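Local coordinates for glucose dehydrogenase (Serratia sp. FS14, PDB 7CDY), which belongs to the glucose/sorbosone dehydrogenase family, whose members share a beta-propeller fold, and carries a bound calcium ion, at residues A[198-203]-A[272-277]; A[256-261]-A[303-308]; A[279-284]-A[295-300]. All blocks are in the same frame, centred on the assembly; numbering follows the deposited sequence.

In the fold
The three contacts involve two neighbouring four-stranded antiparallel sheets of the propeller. Contacts 1 and 2 bridge the sheets: contact 1 joins the turn after strand 192-198 to strand 267-273, and contact 2 joins strand 259-261 to strand 304-311, with centres 17 Å apart. Contact 3 lies within the second sheet, its centre 10 Å from contact 1 and 13 Å from contact 2. It meets contact 1 through a salt bridge from Arg282 to Asp274, and contact 2 through backbone pairing of Thr299 with Val306 and Ala307. The calcium ion, whose site includes Glu217 and Tyr227, is about 10 Å from the side chain of Leu258 in contact 2.

Contact 1 of 3, residues A[198-203]-A[272-277]; sequences LNPWSG and FYDGQR
Asn199 lies over one face of the Phe272 ring, its CA 3.8 Å from the ring centroid and 20° off the normal, so a backbone C-H makes the CH-pi contact. Its side chain crosses the phenylalanine at about a right angle, with ND2 of Asn199 3.7 Å from CE1 of Phe272. The apolar packing goes on through Pro200, whose CD is 3.5 Å from CB of Phe272, and through the six-membered part of the Trp201 indole, where CZ3 comes to 3.8 Å from CD1 of Phe272. Pro200 CG in turn sits over the centre of the indole, so the proline touches both aromatic side chains.

These residues join successive blades of the beta-propeller: 198-203 forms the turn between strands 192-198 and 205-210 of one sheet, while 272-277 runs from strand 267-273 of the next sheet into the following loop. Trp206 of the first sheet also meets Phe272 edge-to-face.

Polar contacts collect at the rim of the indole. Trp201 NE1 makes a weak hydrogen bond to Asp274 OD1, 3.1 Å long and bent to 136°; the same oxygen has a salt bridge to Arg282. The carbonyl O of Tyr273 lies in the indole plane, 3.3 Å from CZ2 of Trp201.

A further set of bonds shapes the turn itself. With CG anti to the backbone N (chi1 -177°), Asn199 turns OD1 back over its own chain, where it accepts from Trp201 N at 2.9 Å, in the carbonyl plane, and from Ser202 N at 3.0 Å, well above that plane. The bond to Trp201 N makes an Asx turn and that to Ser202 N an Asx motif; together they fix the rotation of the amide whose ND2 rests against Phe272. Gly203 N bonds to Asn199 O.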
loop_
_atom_site.group_PDB
_atom_site.type_symbol
_atom_site.label_atom_id
_atom_site.label_comp_id
_atom_site.label_asym_id
_atom_site.label_seq_id
_atom_site.Cartn_x
_atom_site.Cartn_y
_atom_site.Cartn_z
ATOM N N LEU A 198 -0.974 5.854 8.389
ATOM C CA LEU A 198 -0.832 6.328 9.758
ATOM C C LEU A 198 -2.147 6.936 10.226
ATOM O O LEU A 198 -2.661 7.872 9.606
ATOM C CB LEU A 198 0.263 7.387 9.778
ATOM C CG LEU A 198 0.533 8.054 11.125
ATOM C CD1 LEU A 198 1.172 7.072 12.089
ATOM C CD2 LEU A 198 1.422 9.271 10.905
ATOM N N ASN A 199 -2.691 6.404 11.306
ATOM C CA ASN A 199 -3.881 6.990 11.912
ATOM C C ASN A 199 -3.508 8.367 12.457
ATOM O O ASN A 199 -2.633 8.466 13.332
ATOM C CB ASN A 199 -4.384 6.060 13.018
ATOM C CG ASN A 199 -5.672 6.552 13.673
ATOM O OD1 ASN A 199 -5.759 7.709 14.101
ATOM N ND2 ASN A 199 -6.670 5.685 13.757
ATOM N N PRO A 200 -4.120 9.449 11.965
ATOM C CA PRO A 200 -3.680 10.799 12.356
ATOM C C PRO A 200 -4.045 11.171 13.777
ATOM O O PRO A 200 -3.507 12.156 14.299
ATOM C CB PRO A 200 -4.392 11.705 11.344
ATOM C CG PRO A 200 -5.616 10.943 10.958
ATOM C CD PRO A 200 -5.210 9.485 10.977
ATOM N N TRP A 201 -4.926 10.418 14.419
ATOM C CA TRP A 201 -5.351 10.702 15.780
ATOM C C TRP A 201 -4.588 9.898 16.819
ATOM O O TRP A 201 -4.230 10.442 17.869
ATOM C CB TRP A 201 -6.865 10.490 15.902
ATOM C CG TRP A 201 -7.576 11.272 14.834
ATOM C CD1 TRP A 201 -7.714 12.629 14.775
ATOM C CD2 TRP A 201 -8.184 10.755 13.640
ATOM N NE1 TRP A 201 -8.389 12.989 13.634
ATOM C CE2 TRP A 201 -8.688 11.859 12.919
ATOM C CE3 TRP A 201 -8.369 9.468 13.122
ATOM C CZ2 TRP A 201 -9.359 11.716 11.704
ATOM C CZ3 TRP A 201 -9.031 9.328 11.912
ATOM C CH2 TRP A 201 -9.513 10.448 11.216
ATOM N N SER A 202 -4.293 8.623 16.541
ATOM C CA SER A 202 -3.594 7.782 17.508
ATOM C C SER A 202 -2.100 7.679 17.244
ATOM O O SER A 202 -1.352 7.306 18.155
ATOM C CB SER A 202 -4.112 6.345 17.464
ATOM O OG SER A 202 -3.847 5.762 16.191
ATOM N N GLY A 203 -1.655 7.937 16.019
ATOM C CA GLY A 203 -0.266 7.731 15.680
ATOM C C GLY A 203 0.111 6.304 15.366
ATOM O O GLY A 203 1.296 6.024 15.161
ATOM N N PHE A 272 -7.151 7.941 5.935
ATOM C CA PHE A 272 -7.973 8.510 6.995
ATOM C C PHE A 272 -8.335 9.947 6.636
ATOM O O PHE A 272 -7.486 10.714 6.170
ATOM C CB PHE A 272 -7.189 8.534 8.305
ATOM C CG PHE A 272 -6.832 7.172 8.843
ATOM C CD1 PHE A 272 -7.702 6.486 9.684
ATOM C CD2 PHE A 272 -5.600 6.589 8.542
ATOM C CE1 PHE A 272 -7.356 5.244 10.197
ATOM C CE2 PHE A 272 -5.261 5.350 9.041
ATOM C CZ PHE A 272 -6.132 4.679 9.871
ATOM N N TYR A 273 -9.598 10.323 6.848
ATOM C CA TYR A 273 -10.045 11.674 6.519
ATOM C C TYR A 273 -9.961 12.553 7.765
ATOM O O TYR A 273 -10.716 12.363 8.721
ATOM C CB TYR A 273 -11.444 11.696 5.903
ATOM C CG TYR A 273 -11.779 13.071 5.369
ATOM C CD1 TYR A 273 -11.429 13.435 4.072
ATOM C CD2 TYR A 273 -12.396 14.025 6.179
ATOM C CE1 TYR A 273 -11.707 14.706 3.581
ATOM C CE2 TYR A 273 -12.681 15.303 5.694
ATOM C CZ TYR A 273 -12.331 15.633 4.400
ATOM O OH TYR A 273 -12.613 16.894 3.913
ATOM N N ASP A 274 -9.039 13.519 7.739
ATOM C CA ASP A 274 -8.835 14.472 8.827
ATOM C C ASP A 274 -8.933 15.909 8.322
ATOM O O ASP A 274 -8.333 16.824 8.896
ATOM C CB ASP A 274 -7.490 14.215 9.514
ATOM C CG ASP A 274 -7.345 14.946 10.847
ATOM O OD1 ASP A 274 -8.365 15.212 11.518
ATOM O OD2 ASP A 274 -6.190 15.250 11.221
ATOM N N GLY A 275 -9.678 16.122 7.236
ATOM C CA GLY A 275 -9.847 17.447 6.677
ATOM C C GLY A 275 -10.970 18.215 7.348
ATOM O O GLY A 275 -11.666 17.721 8.231
ATOM N N GLN A 276 -11.139 19.464 6.907
ATOM C CA GLN A 276 -12.219 20.310 7.394
ATOM C C GLN A 276 -13.314 20.547 6.367
ATOM O O GLN A 276 -14.402 20.993 6.741
ATOM C CB GLN A 276 -11.675 21.673 7.854
ATOM C CG GLN A 276 -10.985 21.661 9.213
ATOM C CD GLN A 276 -11.770 20.912 10.275
ATOM O OE1 GLN A 276 -12.965 21.144 10.462
ATOM N NE2 GLN A 276 -11.096 20.010 10.980
ATOM N N ARG A 277 -13.058 20.259 5.089
ATOM C CA ARG A 277 -14.029 20.597 4.055
ATOM C C ARG A 277 -15.329 19.820 4.222
ATOM O O ARG A 277 -16.418 20.373 4.036
ATOM C CB ARG A 277 -13.433 20.351 2.671
ATOM C CG ARG A 277 -14.410 20.616 1.553
ATOM C CD ARG A 277 -13.754 20.464 0.201
ATOM N NE ARG A 277 -12.580 21.316 0.055
ATOM C CZ ARG A 277 -12.619 22.572 -0.375
ATOM N NH1 ARG A 277 -11.497 23.270 -0.480
ATOM N NH2 ARG A 277 -13.780 23.126 -0.701
#

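Contact 2 of 3, residues A[256-261]-A[303-308]; sequences QPLHYW and DKVVAE
Glu308 OE1 is gripped by Trp261 NE1 across the contact, in a nearly straight hydrogen bond of 2.9 Å and 164°, and by Arg310 in a salt bridge. The oxygen lies in the indole plane, whereas the N-H reaches it from above the carboxylate plane. Two propeller blades meet here: Trp261 belongs to the last strand of one four-stranded sheet, and Glu308 to the last strand of the next. Glu308 reaches across to the indole with an extended chain, CG anti to the backbone N (chi1 173°).

Its other oxygen works through water. Water 2 donates to Glu308 OE2 at 2.6 Å and lies 2.8 Å from His259 NE2, at the edge of the imidazole. Water 1 donates to the same OE2 and to Tyr260 O, accepts weakly from His259 NE2, and rests above the face of the Trp261 indole that His259 CD2 also covers. Both waters thus lie between imidazole and carboxylate, the link through water 1 being the weak one.

Val305 closes the apolar side, with CG1 over one face of the His259 ring, 4.0 Å from its centroid, in a CH-pi contact. Leu258 and His259 form a classic beta bulge opposite Leu218, and both side chains set out toward strand 304-308. Leu258 CD1 ends up tight against the backbone, 3.0 Å from Asp303 O.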
loop_
_atom_site.group_PDB
_atom_site.type_symbol
_atom_site.label_atom_id
_atom_site.label_comp_id
_atom_site.label_asym_id
_atom_site.label_seq_id
_atom_site.Cartn_x
_atom_site.Cartn_y
_atom_site.Cartn_z
ATOM N N GLN A 256 -6.130 -11.401 15.682
ATOM C CA GLN A 256 -7.295 -11.247 14.832
ATOM C C GLN A 256 -7.253 -9.911 14.094
ATOM O O GLN A 256 -6.667 -8.936 14.573
ATOM C CB GLN A 256 -8.565 -11.311 15.677
ATOM C CG GLN A 256 -8.963 -12.722 16.043
ATOM C CD GLN A 256 -9.497 -13.464 14.849
ATOM O OE1 GLN A 256 -10.545 -13.105 14.317
ATOM N NE2 GLN A 256 -8.779 -14.500 14.411
ATOM N N PRO A 257 -7.870 -9.841 12.920
ATOM C CA PRO A 257 -8.048 -8.535 12.279
ATOM C C PRO A 257 -8.961 -7.646 13.105
ATOM O O PRO A 257 -9.768 -8.114 13.914
ATOM C CB PRO A 257 -8.671 -8.880 10.920
ATOM C CG PRO A 257 -9.247 -10.228 11.085
ATOM C CD PRO A 257 -8.433 -10.945 12.126
ATOM N N LEU A 258 -8.783 -6.343 12.936
ATOM C CA LEU A 258 -9.717 -5.380 13.496
ATOM C C LEU A 258 -11.080 -5.518 12.837
ATOM O O LEU A 258 -12.125 -5.412 13.496
ATOM C CB LEU A 258 -9.148 -3.978 13.280
ATOM C CG LEU A 258 -10.051 -2.823 13.684
ATOM C CD1 LEU A 258 -10.278 -2.908 15.177
ATOM C CD2 LEU A 258 -9.410 -1.505 13.297
ATOM N N HIS A 259 -11.085 -5.776 11.534
ATOM C CA HIS A 259 -12.295 -5.897 10.751
ATOM C C HIS A 259 -11.974 -6.809 9.581
ATOM O O HIS A 259 -10.842 -6.821 9.087
ATOM C CB HIS A 259 -12.705 -4.513 10.243
ATOM C CG HIS A 259 -14.138 -4.412 9.850
ATOM N ND1 HIS A 259 -15.159 -4.354 10.775
ATOM C CD2 HIS A 259 -14.724 -4.380 8.631
ATOM C CE1 HIS A 259 -16.314 -4.279 10.138
ATOM N NE2 HIS A 259 -16.079 -4.289 8.838
ATOM N N TYR A 260 -12.960 -7.581 9.142
ATOM C CA TYR A 260 -12.731 -8.508 8.042
ATOM C C TYR A 260 -13.962 -8.580 7.153
ATOM O O TYR A 260 -15.070 -8.222 7.558
ATOM C CB TYR A 260 -12.327 -9.910 8.531
ATOM C CG TYR A 260 -13.316 -10.553 9.480
ATOM C CD1 TYR A 260 -14.386 -11.311 9.008
ATOM C CD2 TYR A 260 -13.189 -10.384 10.851
ATOM C CE1 TYR A 260 -15.284 -11.886 9.879
ATOM C CE2 TYR A 260 -14.082 -10.961 11.728
ATOM C CZ TYR A 260 -15.129 -11.702 11.238
ATOM O OH TYR A 260 -16.025 -12.272 12.114
ATOM N N TRP A 261 -13.750 -9.068 5.934
ATOM C CA TRP A 261 -14.803 -9.204 4.934
ATOM C C TRP A 261 -14.813 -10.647 4.454
ATOM O O TRP A 261 -13.914 -11.070 3.719
ATOM C CB TRP A 261 -14.527 -8.287 3.747
ATOM C CG TRP A 261 -14.740 -6.822 3.965
ATOM C CD1 TRP A 261 -15.813 -6.080 3.549
ATOM C CD2 TRP A 261 -13.838 -5.903 4.600
ATOM N NE1 TRP A 261 -15.639 -4.768 3.899
ATOM C CE2 TRP A 261 -14.436 -4.629 4.541
ATOM C CE3 TRP A 261 -12.582 -6.028 5.205
ATOM C CZ2 TRP A 261 -13.824 -3.493 5.073
ATOM C CZ3 TRP A 261 -11.982 -4.894 5.741
ATOM C CH2 TRP A 261 -12.602 -3.647 5.666
ATOM N N ASP A 303 -10.366 3.020 18.003
ATOM C CA ASP A 303 -9.903 1.873 17.238
ATOM C C ASP A 303 -11.034 0.935 16.833
ATOM O O ASP A 303 -10.763 -0.175 16.376
ATOM C CB ASP A 303 -8.826 1.105 18.016
ATOM C CG ASP A 303 -7.470 1.798 17.991
ATOM O OD1 ASP A 303 -7.342 2.859 17.350
ATOM O OD2 ASP A 303 -6.531 1.269 18.634
ATOM N N LYS A 304 -12.288 1.354 16.978
ATOM C CA LYS A 304 -13.433 0.514 16.655
ATOM C C LYS A 304 -14.052 0.948 15.334
ATOM O O LYS A 304 -14.248 2.141 15.083
ATOM C CB LYS A 304 -14.493 0.598 17.754
ATOM N N VAL A 305 -14.372 -0.030 14.495
ATOM C CA VAL A 305 -15.150 0.211 13.285
ATOM C C VAL A 305 -16.623 0.086 13.655
ATOM O O VAL A 305 -17.063 -0.979 14.100
ATOM C CB VAL A 305 -14.781 -0.788 12.182
ATOM C CG1 VAL A 305 -15.711 -0.637 10.994
ATOM C CG2 VAL A 305 -13.327 -0.617 11.763
ATOM N N VAL A 306 -17.383 1.166 13.485
ATOM C CA VAL A 306 -18.787 1.178 13.898
ATOM C C VAL A 306 -19.781 1.179 12.746
ATOM O O VAL A 306 -20.979 0.947 12.989
ATOM C CB VAL A 306 -19.102 2.314 14.893
ATOM C CG1 VAL A 306 -18.208 2.210 16.119
ATOM C CG2 VAL A 306 -18.951 3.656 14.225
ATOM N N ALA A 307 -19.352 1.451 11.515
ATOM C CA ALA A 307 -20.256 1.381 10.376
ATOM C C ALA A 307 -19.427 1.258 9.107
ATOM O O ALA A 307 -18.281 1.722 9.052
ATOM C CB ALA A 307 -21.153 2.619 10.291
ATOM N N GLU A 308 -20.021 0.619 8.097
ATOM C CA GLU A 308 -19.420 0.455 6.776
ATOM C C GLU A 308 -20.392 0.983 5.727
ATOM O O GLU A 308 -21.527 0.495 5.626
ATOM C CB GLU A 308 -19.075 -1.012 6.490
ATOM C CG GLU A 308 -18.612 -1.230 5.056
ATOM C CD GLU A 308 -18.226 -2.668 4.751
ATOM O OE1 GLU A 308 -17.892 -2.941 3.578
ATOM O OE2 GLU A 308 -18.278 -3.522 5.657
HETATM O O HOH W 1 -16.930 -5.948 6.817
HETATM O O HOH W 2 -18.809 -3.776 8.225
#

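Contact 3 of 3, residues A[279-284]-A[295-300]; sequences PAWRHS and LIRLTL
Ser284 and Arg297 meet through their side chains: Arg297 NH1 donates to Ser284 OG in a short but bent bond (2.8 Å, 133° at the hydrogen), with the hydroxyl oxygen near the guanidinium edge but tilted 23° from its plane. The aliphatic part of the arginine packs too, its CG 3.7 Å from Ser284 CB, and its CD obliquely placed 3.8 Å from CD1 of Trp281. Along the backbone, Leu300 N bonds to His283 O at 3.0 Å, and Ser284 CA makes a C-H...O contact of 3.2 Å with Leu298 O. The side chain of Leu300 lies against the same His283 carbonyl, its CB 3.4 Å from the oxygen.

This is where two antiparallel strands of a propeller blade come into register: Ser284, at the start of strand 284-289, forms a non-hydrogen-bonded pair with Thr299 on strand 294-301. The chain enters the sheet through a type II turn from Trp281 to Ser284, with His283 at a positive phi of 68° and a weak bond from Ser284 N to Trp281 O. The short 3-10 segment 279-281, which overlaps the turn at Trp281, brings that side chain up beside the arginine.

Further out, Arg297 NE has a salt bridge to Glu309 on the neighbouring strand, which engages a different nitrogen of the guanidinium from the one bound to Ser284. Phe286 meets the Trp281 indole edge-to-face, and Ser284 and His283 also bond through their backbones to Tyr273 of strand 267-273.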
loop_
_atom_site.group_PDB
_atom_site.type_symbol
_atom_site.label_atom_id
_atom_site.label_comp_id
_atom_site.label_asym_id
_atom_site.label_seq_id
_atom_site.Cartn_x
_atom_site.Cartn_y
_atom_site.Cartn_z
ATOM N N PRO A 279 -16.973 17.877 7.061
ATOM C CA PRO A 279 -16.926 17.448 8.469
ATOM C C PRO A 279 -17.566 16.096 8.722
ATOM O O PRO A 279 -17.139 15.383 9.639
ATOM C CB PRO A 279 -17.662 18.575 9.205
ATOM C CG PRO A 279 -17.576 19.756 8.276
ATOM C CD PRO A 279 -17.623 19.188 6.895
ATOM N N ALA A 280 -18.568 15.714 7.928
ATOM C CA ALA A 280 -19.212 14.420 8.114
ATOM C C ALA A 280 -18.260 13.263 7.857
ATOM O O ALA A 280 -18.493 12.155 8.352
ATOM C CB ALA A 280 -20.429 14.298 7.197
ATOM N N TRP A 281 -17.195 13.495 7.096
ATOM C CA TRP A 281 -16.231 12.452 6.786
ATOM C C TRP A 281 -15.111 12.353 7.808
ATOM O O TRP A 281 -14.319 11.407 7.739
ATOM C CB TRP A 281 -15.628 12.696 5.400
ATOM C CG TRP A 281 -16.468 12.208 4.263
ATOM C CD1 TRP A 281 -17.678 11.583 4.334
ATOM C CD2 TRP A 281 -16.140 12.295 2.872
ATOM N NE1 TRP A 281 -18.126 11.275 3.070
ATOM C CE2 TRP A 281 -17.200 11.705 2.155
ATOM C CE3 TRP A 281 -15.054 12.816 2.164
ATOM C CZ2 TRP A 281 -17.200 11.618 0.763
ATOM C CZ3 TRP A 281 -15.059 12.731 0.783
ATOM C CH2 TRP A 281 -16.122 12.138 0.100
ATOM N N ARG A 282 -15.011 13.298 8.741
ATOM C CA ARG A 282 -13.946 13.236 9.732
ATOM C C ARG A 282 -14.094 11.976 10.573
ATOM O O ARG A 282 -15.208 11.534 10.871
ATOM C CB ARG A 282 -13.964 14.488 10.615
ATOM C CG ARG A 282 -13.623 15.767 9.848
ATOM C CD ARG A 282 -13.568 17.000 10.758
ATOM N NE ARG A 282 -12.827 16.751 11.989
ATOM C CZ ARG A 282 -11.503 16.684 12.066
ATOM N NH1 ARG A 282 -10.763 16.856 10.980
ATOM N NH2 ARG A 282 -10.917 16.443 13.234
ATOM N N HIS A 283 -12.956 11.373 10.916
ATOM C CA HIS A 283 -12.910 10.125 11.676
ATOM C C HIS A 283 -13.432 8.928 10.880
ATOM O O HIS A 283 -13.884 7.939 11.455
ATOM C CB HIS A 283 -13.559 10.253 13.060
ATOM C CG HIS A 283 -12.873 11.257 13.935
ATOM N ND1 HIS A 283 -11.648 11.017 14.521
ATOM C CD2 HIS A 283 -13.217 12.520 14.281
ATOM C CE1 HIS A 283 -11.279 12.081 15.211
ATOM N NE2 HIS A 283 -12.213 13.006 15.083
ATOM N N SER A 284 -13.354 9.012 9.556
ATOM C CA SER A 284 -13.629 7.892 8.671
ATOM C C SER A 284 -12.334 7.418 8.021
ATOM O O SER A 284 -11.380 8.186 7.856
ATOM C CB SER A 284 -14.642 8.273 7.585
ATOM O OG SER A 284 -15.957 8.350 8.115
ATOM N N LEU A 295 -15.817 2.404 -3.450
ATOM C CA LEU A 295 -15.067 3.022 -2.371
ATOM C C LEU A 295 -15.767 2.704 -1.059
ATOM O O LEU A 295 -16.979 2.910 -0.936
ATOM C CB LEU A 295 -15.010 4.530 -2.588
ATOM C CG LEU A 295 -14.267 5.355 -1.537
ATOM C CD1 LEU A 295 -12.773 5.016 -1.529
ATOM C CD2 LEU A 295 -14.478 6.839 -1.815
ATOM N N ILE A 296 -15.018 2.178 -0.100
ATOM C CA ILE A 296 -15.540 1.795 1.204
ATOM C C ILE A 296 -15.236 2.910 2.189
ATOM O O ILE A 296 -14.109 3.419 2.228
ATOM C CB ILE A 296 -14.897 0.477 1.665
ATOM C CG1 ILE A 296 -15.269 -0.655 0.712
ATOM C CG2 ILE A 296 -15.288 0.159 3.094
ATOM C CD1 ILE A 296 -14.398 -1.893 0.872
ATOM N N ARG A 297 -16.227 3.294 2.994
ATOM C CA ARG A 297 -16.011 4.248 4.076
ATOM C C ARG A 297 -16.340 3.582 5.403
ATOM O O ARG A 297 -17.485 3.170 5.629
ATOM C CB ARG A 297 -16.873 5.498 3.901
ATOM C CG ARG A 297 -16.617 6.528 4.993
ATOM C CD ARG A 297 -17.383 7.808 4.758
ATOM N NE ARG A 297 -18.788 7.669 5.100
ATOM C CZ ARG A 297 -19.316 8.064 6.254
ATOM N NH1 ARG A 297 -18.549 8.614 7.184
ATOM N NH2 ARG A 297 -20.612 7.902 6.480
ATOM N N LEU A 298 -15.346 3.476 6.284
ATOM C CA LEU A 298 -15.537 2.930 7.622
ATOM C C LEU A 298 -15.578 4.078 8.622
ATOM O O LEU A 298 -14.635 4.876 8.690
ATOM C CB LEU A 298 -14.403 1.973 7.985
ATOM C CG LEU A 298 -14.187 0.793 7.039
ATOM C CD1 LEU A 298 -13.066 -0.094 7.540
ATOM C CD2 LEU A 298 -15.483 0.004 6.918
ATOM N N THR A 299 -16.654 4.162 9.402
ATOM C CA THR A 299 -16.724 5.141 10.479
ATOM C C THR A 299 -16.005 4.578 11.697
ATOM O O THR A 299 -16.237 3.430 12.081
ATOM C CB THR A 299 -18.190 5.417 10.814
ATOM O OG1 THR A 299 -18.850 5.956 9.662
ATOM C CG2 THR A 299 -18.302 6.411 11.965
ATOM N N LEU A 300 -15.127 5.380 12.302
ATOM C CA LEU A 300 -14.311 4.930 13.421
ATOM C C LEU A 300 -14.711 5.641 14.705
ATOM O O LEU A 300 -15.018 6.835 14.700
ATOM C CB LEU A 300 -12.830 5.220 13.179
ATOM C CG LEU A 300 -12.234 4.737 11.865
ATOM C CD1 LEU A 300 -10.765 5.165 11.767
ATOM C CD2 LEU A 300 -12.385 3.225 11.746
#